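Local coordinates for protein insulinase family protease (Yersinia pestis, PDB 3GO9) that is predicted to be an insulinase-family (peptidase family M16) protease and so probably cleaves peptide bonds, although its substrates are not established, at residues 270-275 and 329-334. Sequence-based numbering, arbitrary orientation.
With ZN (zinc ion), chain E.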
loop_
_atom_site.group_PDB
_atom_site.type_symbol
_atom_site.label_atom_id
_atom_site.label_comp_id
_atom_site.label_asym_id
_atom_site.label_seq_id
_atom_site.Cartn_x
_atom_site.Cartn_y
_atom_site.Cartn_z
ATOM N N SER A 270 -2.720 19.012 8.033
ATOM C CA SER A 270 -3.470 17.784 7.812
ATOM C C SER A 270 -4.445 17.607 8.981
ATOM O O SER A 270 -4.073 17.781 10.142
ATOM C CB SER A 270 -2.556 16.582 7.634
ATOM O OG SER A 270 -1.726 16.762 6.444
ATOM N N LEU A 271 -5.692 17.343 8.638
ATOM C CA LEU A 271 -6.735 16.985 9.595
ATOM C C LEU A 271 -6.825 15.480 9.459
ATOM O O LEU A 271 -7.281 14.948 8.414
ATOM C CB LEU A 271 -8.081 17.674 9.234
ATOM C CG LEU A 271 -8.059 19.180 8.990
ATOM C CD1 LEU A 271 -9.526 19.652 8.745
ATOM C CD2 LEU A 271 -7.423 20.001 10.079
HETATM N N MSE A 272 -6.396 14.756 10.504
HETATM C CA MSE A 272 -6.180 13.300 10.418
HETATM C C MSE A 272 -7.060 12.527 11.340
HETATM O O MSE A 272 -7.310 12.958 12.454
HETATM C CB MSE A 272 -4.785 12.838 10.889
HETATM C CG MSE A 272 -3.641 13.759 10.826
HETATM SE SE MSE A 272 -2.312 12.691 9.984
HETATM C CE MSE A 272 -3.306 12.883 8.353
ATOM N N TRP A 273 -7.464 11.348 10.902
ATOM C CA TRP A 273 -8.100 10.359 11.777
ATOM C C TRP A 273 -7.378 9.011 11.596
ATOM O O TRP A 273 -7.068 8.604 10.468
ATOM C CB TRP A 273 -9.571 10.193 11.401
ATOM C CG TRP A 273 -10.436 11.371 11.665
ATOM C CD1 TRP A 273 -11.234 11.548 12.750
ATOM C CD2 TRP A 273 -10.619 12.532 10.839
ATOM N NE1 TRP A 273 -11.899 12.752 12.671
ATOM C CE2 TRP A 273 -11.540 13.376 11.506
ATOM C CE3 TRP A 273 -10.057 12.976 9.631
ATOM C CZ2 TRP A 273 -11.942 14.619 10.984
ATOM C CZ3 TRP A 273 -10.459 14.230 9.117
ATOM C CH2 TRP A 273 -11.405 15.023 9.803
ATOM N N ASP A 274 -7.125 8.304 12.702
ATOM C CA ASP A 274 -6.350 7.098 12.703
ATOM C C ASP A 274 -7.132 6.127 13.592
ATOM O O ASP A 274 -7.565 6.510 14.685
ATOM C CB ASP A 274 -4.978 7.399 13.279
ATOM C CG ASP A 274 -4.333 6.177 13.904
ATOM O OD1 ASP A 274 -3.790 5.373 13.138
ATOM O OD2 ASP A 274 -4.371 6.055 15.143
ATOM N N THR A 275 -7.438 4.958 13.074
ATOM C CA THR A 275 -8.242 3.975 13.834
ATOM C C THR A 275 -7.770 2.564 13.514
ATOM O O THR A 275 -7.110 2.355 12.506
ATOM C CB THR A 275 -9.734 4.068 13.456
ATOM O OG1 THR A 275 -9.857 3.831 12.060
ATOM C CG2 THR A 275 -10.303 5.424 13.798
ATOM N N GLN A 329 -6.023 5.170 8.121
ATOM C CA GLN A 329 -5.669 6.580 8.268
ATOM C C GLN A 329 -6.435 7.362 7.204
ATOM O O GLN A 329 -6.362 7.025 6.014
ATOM C CB GLN A 329 -4.179 6.784 8.117
ATOM C CG GLN A 329 -3.734 8.218 8.318
ATOM C CD GLN A 329 -2.249 8.377 8.027
ATOM O OE1 GLN A 329 -1.850 8.722 6.908
ATOM N NE2 GLN A 329 -1.421 8.105 9.028
ATOM N N CYS A 330 -7.185 8.373 7.613
ATOM C CA CYS A 330 -7.888 9.145 6.610
ATOM C C CYS A 330 -7.443 10.643 6.928
ATOM O O CYS A 330 -7.388 11.091 8.079
ATOM C CB CYS A 330 -9.429 8.689 6.470
ATOM S SG CYS A 330 -10.025 6.884 5.512
ATOM N N ALA A 331 -7.058 11.361 5.887
ATOM C CA ALA A 331 -6.545 12.719 6.032
ATOM C C ALA A 331 -7.119 13.690 5.002
ATOM O O ALA A 331 -7.250 13.340 3.822
ATOM C CB ALA A 331 -5.007 12.727 5.902
ATOM N N ILE A 332 -7.392 14.909 5.450
ATOM C CA ILE A 332 -7.649 16.076 4.588
ATOM C C ILE A 332 -6.445 16.949 4.697
ATOM O O ILE A 332 -6.084 17.404 5.774
ATOM C CB ILE A 332 -8.896 16.874 5.023
ATOM C CG1 ILE A 332 -10.056 15.911 5.128
ATOM C CG2 ILE A 332 -9.060 18.097 4.101
ATOM C CD1 ILE A 332 -11.286 16.453 5.837
ATOM N N HIS A 333 -5.826 17.231 3.547
ATOM C CA HIS A 333 -4.642 18.043 3.530
ATOM C C HIS A 333 -4.937 19.423 2.968
ATOM O O HIS A 333 -5.518 19.568 1.878
ATOM C CB HIS A 333 -3.593 17.432 2.624
ATOM C CG HIS A 333 -3.203 16.046 2.986
ATOM N ND1 HIS A 333 -2.591 15.740 4.177
ATOM C CD2 HIS A 333 -3.223 14.902 2.259
ATOM C CE1 HIS A 333 -2.290 14.455 4.192
ATOM N NE2 HIS A 333 -2.674 13.922 3.049
ATOM N N LEU A 334 -4.536 20.442 3.712
ATOM C CA LEU A 334 -4.666 21.816 3.303
ATOM C C LEU A 334 -3.299 22.351 3.019
ATOM O O LEU A 334 -2.541 22.652 3.916
ATOM C CB LEU A 334 -5.296 22.669 4.414
ATOM C CG LEU A 334 -6.748 22.485 4.798
ATOM C CD1 LEU A 334 -7.041 21.087 5.337
ATOM C CD2 LEU A 334 -7.148 23.586 5.815
HETATM ZN ZN ZN E . -2.229 11.854 2.720
HETATM O O HOH W 1 -1.450 11.004 4.448
HETATM O O HOH W 2 -0.645 11.901 1.347
#
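His-333 ND1 donates to Ser-270 OG over 2.6 Å, with the hydroxyl in the ring plane, while NE2 binds the zinc ion at 2.1 Å: a compact case of second-shell positioning of a metal ligand. The serine torsion (chi1 -63°) sets OG beside its own backbone N, within reach of ND1, and the histidine's chi2 of -64° turns the ring edge toward it; the bond would fix the ring's rotation. Asp-320, from the neighbouring strand 316-324, and two waters also bind the zinc. This pairing is set by antiparallel register: Ser-270 and His-333 form a non-hydrogen-bonded pair between adjacent strands of the mixed sheet, in the region that belongs to the M16 inactive-domain family. Leu-271 with Ile-332 and Trp-273 with Cys-330 are the hydrogen-bonded pairs, each joined by two backbone bonds; the shortest runs from Trp-273 N to Cys-330 O at 2.8 Å. On the face carrying these four side chains, the Trp-273 indole turns its edge to Ile-332, CZ3 lying 4.0 Å from CD1, and CE3 approaches Cys-330 O in the ring plane at 3.6 Å. Farther along, CG of Leu-271 reaches CD1 of Leu-334 at 4.2 Å. Helix 341-358 covers this end through Val-348 and Leu-352, while Cys-330 is tied by a disulfide to Cys-321 on strand 316-324.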